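Local coordinates for protein transcription activator HlyU (PDB 3JTH) that probably binds promoter DNA as a dimeric winged-helix regulator of the ArsR family and activates transcription of virulence genes such as rtxA, at residues I28-H33 with A86-L91; V39-A44 with T74-L79. All blocks are in the same frame, centred on the assembly; numbering follows the deposited sequence.

Contact 1 (I28-H33 with A86-L91); sequences ILCMLH and AMIKLL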
loop_
_atom_site.group_PDB
_atom_site.type_symbol
_atom_site.label_atom_id
_atom_site.label_comp_id
_atom_site.label_asym_id
_atom_site.label_seq_id
_atom_site.Cartn_x
_atom_site.Cartn_y
_atom_site.Cartn_z
ATOM N N ILE A 28 -6.793 12.277 -1.688
ATOM C CA ILE A 28 -7.208 13.017 -0.508
ATOM C C ILE A 28 -6.160 12.868 0.589
ATOM O O ILE A 28 -5.771 13.845 1.224
ATOM C CB ILE A 28 -8.559 12.502 0.019
ATOM C CG1 ILE A 28 -9.672 12.870 -0.969
ATOM C CG2 ILE A 28 -8.822 13.078 1.400
ATOM C CD1 ILE A 28 -10.984 12.149 -0.699
ATOM N N LEU A 29 -5.712 11.641 0.819
ATOM C CA LEU A 29 -4.707 11.408 1.845
ATOM C C LEU A 29 -3.420 12.175 1.527
ATOM O O LEU A 29 -2.810 12.771 2.416
ATOM C CB LEU A 29 -4.419 9.915 1.944
ATOM C CG LEU A 29 -5.566 9.092 2.547
ATOM C CD1 LEU A 29 -5.297 7.609 2.342
ATOM C CD2 LEU A 29 -5.713 9.436 4.022
ATOM N N CYS A 30 -3.017 12.158 0.258
ATOM C CA CYS A 30 -1.805 12.844 -0.165
ATOM C C CYS A 30 -1.926 14.348 0.075
ATOM O O CYS A 30 -0.971 14.989 0.520
ATOM C CB CYS A 30 -1.540 12.559 -1.648
ATOM S SG CYS A 30 -1.406 10.790 -2.048
HETATM N N MSE A 31 -3.106 14.902 -0.209
HETATM C CA MSE A 31 -3.365 16.323 -0.029
HETATM C C MSE A 31 -3.311 16.745 1.426
HETATM O O MSE A 31 -3.023 17.909 1.730
HETATM C CB MSE A 31 -4.741 16.690 -0.593
HETATM C CG MSE A 31 -4.795 16.783 -2.102
HETATM SE SE MSE A 31 -3.512 18.066 -2.780
HETATM C CE MSE A 31 -4.286 19.670 -2.022
ATOM N N LEU A 32 -3.604 15.805 2.322
ATOM C CA LEU A 32 -3.601 16.098 3.752
ATOM C C LEU A 32 -2.237 15.882 4.368
ATOM O O LEU A 32 -2.087 15.956 5.583
ATOM C CB LEU A 32 -4.647 15.242 4.494
ATOM C CG LEU A 32 -6.073 15.480 3.983
ATOM C CD1 LEU A 32 -7.091 14.644 4.746
ATOM C CD2 LEU A 32 -6.382 16.958 4.122
ATOM N N HIS A 33 -1.249 15.610 3.521
ATOM C CA HIS A 33 0.114 15.401 3.985
ATOM C C HIS A 33 0.625 16.665 4.676
ATOM O O HIS A 33 0.809 17.707 4.041
ATOM C CB HIS A 33 1.029 15.044 2.812
ATOM C CG HIS A 33 2.483 15.016 3.170
ATOM N ND1 HIS A 33 2.982 14.227 4.188
ATOM C CD2 HIS A 33 3.542 15.695 2.669
ATOM C CE1 HIS A 33 4.281 14.425 4.297
ATOM N NE2 HIS A 33 4.649 15.313 3.386
ATOM N N ALA A 86 3.136 8.113 7.580
ATOM C CA ALA A 86 4.440 7.655 7.112
ATOM C C ALA A 86 4.396 7.134 5.668
ATOM O O ALA A 86 5.247 7.482 4.847
ATOM C CB ALA A 86 4.967 6.572 8.048
HETATM N N MSE A 87 3.414 6.296 5.357
HETATM C CA MSE A 87 3.277 5.769 4.002
HETATM C C MSE A 87 3.027 6.927 3.042
HETATM O O MSE A 87 3.561 6.952 1.933
HETATM C CB MSE A 87 2.115 4.774 3.915
HETATM C CG MSE A 87 2.458 3.354 4.354
HETATM SE SE MSE A 87 3.778 2.467 3.222
HETATM C CE MSE A 87 3.421 3.365 1.546
ATOM N N ILE A 88 2.221 7.890 3.476
ATOM C CA ILE A 88 1.937 9.040 2.635
ATOM C C ILE A 88 3.210 9.852 2.438
ATOM O O ILE A 88 3.506 10.281 1.326
ATOM C CB ILE A 88 0.808 9.925 3.239
ATOM C CG1 ILE A 88 -0.549 9.234 3.038
ATOM C CG2 ILE A 88 0.766 11.288 2.567
ATOM C CD1 ILE A 88 -0.906 8.950 1.559
ATOM N N LYS A 89 3.969 10.052 3.512
ATOM C CA LYS A 89 5.216 10.803 3.414
ATOM C C LYS A 89 6.143 10.127 2.398
ATOM O O LYS A 89 6.787 10.798 1.599
ATOM C CB LYS A 89 5.891 10.883 4.796
ATOM C CG LYS A 89 7.113 11.791 4.883
ATOM C CD LYS A 89 7.478 12.078 6.346
ATOM C CE LYS A 89 8.652 13.055 6.488
ATOM N NZ LYS A 89 9.996 12.405 6.429
ATOM N N LEU A 90 6.209 8.799 2.431
ATOM C CA LEU A 90 7.065 8.062 1.511
ATOM C C LEU A 90 6.545 8.134 0.076
ATOM O O LEU A 90 7.320 8.286 -0.871
ATOM C CB LEU A 90 7.168 6.597 1.935
ATOM C CG LEU A 90 7.873 5.679 0.931
ATOM C CD1 LEU A 90 9.342 6.055 0.863
ATOM C CD2 LEU A 90 7.709 4.217 1.345
ATOM N N LEU A 91 5.233 8.007 -0.091
ATOM C CA LEU A 91 4.643 8.087 -1.423
ATOM C C LEU A 91 4.968 9.468 -2.019
ATOM O O LEU A 91 5.211 9.602 -3.218
ATOM C CB LEU A 91 3.129 7.875 -1.336
ATOM C CG LEU A 91 2.503 6.611 -1.955
ATOM C CD1 LEU A 91 3.477 5.437 -1.966
ATOM C CD2 LEU A 91 1.240 6.257 -1.171
#

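Contact 2 (V39-A44 with T74-L79); sequences VGELCA and TVYYTL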
loop_
_atom_site.group_PDB
_atom_site.type_symbol
_atom_site.label_atom_id
_atom_site.label_comp_id
_atom_site.label_asym_id
_atom_site.label_seq_id
_atom_site.Cartn_x
_atom_site.Cartn_y
_atom_site.Cartn_z
ATOM N N VAL A 39 -13.418 21.309 3.244
ATOM C CA VAL A 39 -14.109 20.705 2.113
ATOM C C VAL A 39 -13.881 21.544 0.849
ATOM O O VAL A 39 -13.585 21.008 -0.230
ATOM C CB VAL A 39 -15.633 20.622 2.388
ATOM C CG1 VAL A 39 -16.350 20.016 1.202
ATOM C CG2 VAL A 39 -15.888 19.788 3.631
ATOM N N GLY A 40 -14.031 22.859 0.983
ATOM C CA GLY A 40 -13.851 23.742 -0.158
ATOM C C GLY A 40 -12.472 23.661 -0.783
ATOM O O GLY A 40 -12.342 23.578 -2.005
ATOM N N GLU A 41 -11.437 23.691 0.052
ATOM C CA GLU A 41 -10.070 23.605 -0.454
ATOM C C GLU A 41 -9.830 22.266 -1.146
ATOM O O GLU A 41 -9.175 22.214 -2.185
ATOM C CB GLU A 41 -9.068 23.808 0.684
ATOM C CG GLU A 41 -8.878 25.284 1.059
ATOM C CD GLU A 41 -8.306 25.500 2.461
ATOM O OE1 GLU A 41 -7.944 26.652 2.777
ATOM O OE2 GLU A 41 -8.227 24.539 3.252
ATOM N N LEU A 42 -10.368 21.190 -0.571
ATOM C CA LEU A 42 -10.225 19.851 -1.130
ATOM C C LEU A 42 -10.957 19.635 -2.464
ATOM O O LEU A 42 -10.391 19.071 -3.409
ATOM C CB LEU A 42 -10.719 18.809 -0.119
ATOM C CG LEU A 42 -9.781 18.411 1.023
ATOM C CD1 LEU A 42 -10.559 17.659 2.089
ATOM C CD2 LEU A 42 -8.644 17.557 0.470
ATOM N N CYS A 43 -12.214 20.069 -2.553
ATOM C CA CYS A 43 -12.948 19.850 -3.792
ATOM C C CYS A 43 -12.369 20.664 -4.940
ATOM O O CYS A 43 -12.362 20.205 -6.085
ATOM C CB CYS A 43 -14.451 20.140 -3.600
ATOM S SG CYS A 43 -14.891 21.774 -3.005
ATOM N N ALA A 44 -11.846 21.849 -4.634
ATOM C CA ALA A 44 -11.265 22.693 -5.669
ATOM C C ALA A 44 -9.890 22.200 -6.104
ATOM O O ALA A 44 -9.575 22.228 -7.294
ATOM C CB ALA A 44 -11.180 24.153 -5.194
ATOM N N THR A 74 -16.980 25.778 9.438
ATOM C CA THR A 74 -15.880 25.377 8.565
ATOM C C THR A 74 -15.012 24.308 9.227
ATOM O O THR A 74 -14.216 24.596 10.122
ATOM C CB THR A 74 -14.988 26.583 8.185
ATOM O OG1 THR A 74 -15.698 27.429 7.272
ATOM C CG2 THR A 74 -13.680 26.110 7.539
ATOM N N VAL A 75 -15.169 23.072 8.768
ATOM C CA VAL A 75 -14.413 21.940 9.294
ATOM C C VAL A 75 -13.105 21.697 8.536
ATOM O O VAL A 75 -13.032 21.870 7.317
ATOM C CB VAL A 75 -15.268 20.650 9.234
ATOM C CG1 VAL A 75 -14.446 19.443 9.653
ATOM C CG2 VAL A 75 -16.497 20.807 10.122
ATOM N N TYR A 76 -12.068 21.302 9.264
ATOM C CA TYR A 76 -10.777 21.016 8.647
ATOM C C TYR A 76 -10.413 19.556 8.841
ATOM O O TYR A 76 -10.533 19.011 9.945
ATOM C CB TYR A 76 -9.677 21.891 9.252
ATOM C CG TYR A 76 -9.811 23.356 8.939
ATOM C CD1 TYR A 76 -9.384 23.873 7.715
ATOM C CD2 TYR A 76 -10.372 24.235 9.866
ATOM C CE1 TYR A 76 -9.512 25.236 7.422
ATOM C CE2 TYR A 76 -10.507 25.596 9.585
ATOM C CZ TYR A 76 -10.074 26.090 8.361
ATOM O OH TYR A 76 -10.204 27.435 8.090
ATOM N N TYR A 77 -9.965 18.926 7.761
ATOM C CA TYR A 77 -9.566 17.540 7.806
ATOM C C TYR A 77 -8.052 17.437 7.850
ATOM O O TYR A 77 -7.345 18.296 7.314
ATOM C CB TYR A 77 -10.117 16.795 6.585
ATOM C CG TYR A 77 -11.622 16.801 6.542
ATOM C CD1 TYR A 77 -12.320 17.929 6.115
ATOM C CD2 TYR A 77 -12.354 15.700 6.988
ATOM C CE1 TYR A 77 -13.705 17.966 6.135
ATOM C CE2 TYR A 77 -13.746 15.725 7.014
ATOM C CZ TYR A 77 -14.416 16.859 6.587
ATOM O OH TYR A 77 -15.789 16.895 6.614
ATOM N N THR A 78 -7.562 16.382 8.492
ATOM C CA THR A 78 -6.130 16.146 8.614
ATOM C C THR A 78 -5.910 14.647 8.777
ATOM O O THR A 78 -6.841 13.912 9.119
ATOM C CB THR A 78 -5.547 16.904 9.845
ATOM O OG1 THR A 78 -4.118 16.834 9.833
ATOM C CG2 THR A 78 -6.051 16.299 11.141
ATOM N N LEU A 79 -4.694 14.181 8.526
ATOM C CA LEU A 79 -4.417 12.757 8.668
ATOM C C LEU A 79 -4.519 12.365 10.131
ATOM O O LEU A 79 -4.337 13.199 11.012
ATOM C CB LEU A 79 -3.029 12.415 8.122
ATOM C CG LEU A 79 -2.913 12.566 6.598
ATOM C CD1 LEU A 79 -1.519 12.179 6.132
ATOM C CD2 LEU A 79 -3.942 11.669 5.920
#

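Contact 1 (I28-H33 with A86-L91)
Ile88 sends its two branches to different partners on 28-33 because of its first torsion: at chi1 -75° CG1 stands beside the backbone N, leaving CG2 anti to that nitrogen. The longer branch, bent at chi2 -59°, carries CD1 against the side of helix 23-31, where it lies 3.7 Å from CB of Leu29. It also reaches the sulfur of Cys30, with 4.1 Å between Ile88 CD1 and Cys30 SG. The shorter branch turns to the end of that helix, and Ile88 CG2 comes within 3.8 Å of His33 CB.

His33 follows the last turn, its CG anti to the backbone N (chi1 171°), and this swings the imidazole across to helix 82-94. The ring meets Ile88 and Lys89 obliquely; its CE1 is 3.8 Å from Lys89 CA. The ring also stacks on His92, one turn beyond Lys89, while NE2 of His92 is hydrogen-bonded to the carbonyl oxygen of Cys30, which also accepts from His33 N. No hydrogen bond joins 28-33 directly to 86-91, so the contact rests on apolar packing.

The beta-branched isoleucine suits a buried position with partners on two sides, offering one arm to Leu29 and Cys30 and the other to His33. The small cysteine is consistent with the close approach of the backbones, 6.0 Å between Cys30 CA and Ile88 CA, and lysine lends its aliphatic stem to the histidine while its ammonium group continues outward to the exposed surface. Met20 of helix 2-20 covers Ile88 as well, and Met87 and Leu90 of 86-91 pack on their counterparts in the second subunit. Here the winged-helix core meets the C-terminal helix of the dimer interface, an architecture characteristic of ArsR-family regulators.

Contact 2 (V39-A44 with T74-L79)
Tyr77 and Val39 run alongside each other in the same direction and make the closest apolar contact between helix 39-46 and strand 76-79. In Val39, chi1 179° sets CG1 anti to the backbone N and leaves CG2 to meet the phenol, 3.8 Å from Tyr77 CE1. Tyr77 holds CG beside its own backbone N (chi1 -62°), which directs the ring toward the first turn of the helix; both the valine methyl and Leu42 approach it obliquely. Leu42 CD1 stands farther off, 4.4 Å from Tyr77 CD1.

Neighbouring Tyr76 starts out away from the helix, yet its ring edge comes back near Glu41, with CE1 4.4 Å from Glu41 OE2. That carboxylate oxygen accepts a hydrogen bond from Ser38 N, just before the helix, which helps fix the acid's position. Val39 and Leu42, which both also touch Leu53 of helix 50-62, suit the side of the helix facing the domain; glutamate suits the partly exposed side, and the long, flat tyrosine side chain reaches both Val39 and Leu42 from the strand. The axes of 39-44 and 76-79 make an angle of 68°, packing the first helix of the helix-turn-helix against a wing strand of the winged-helix fold.

Contacts 1 and 2 have their centres 15 Å apart and meet through helix 23-31 and the residues just after it. Leu29 CD2 packs 3.4 Å from Leu79 CD2, and Leu32 CD2 lies 3.6 Å from Tyr77 O, joining the first segment of contact 1 to the strand of contact 2. Met31 CB, 4.1 Å from Leu42 CD2, makes the link to the helix of contact 2. Strand 76-79 leads on to helix 82-94, so the wing and the dimer helix are also consecutive in the chain. Contact 1 borders the second subunit, whereas contact 2 lies toward the surface beside helix 50-62, probably the DNA-recognition helix, as in related winged-helix regulators.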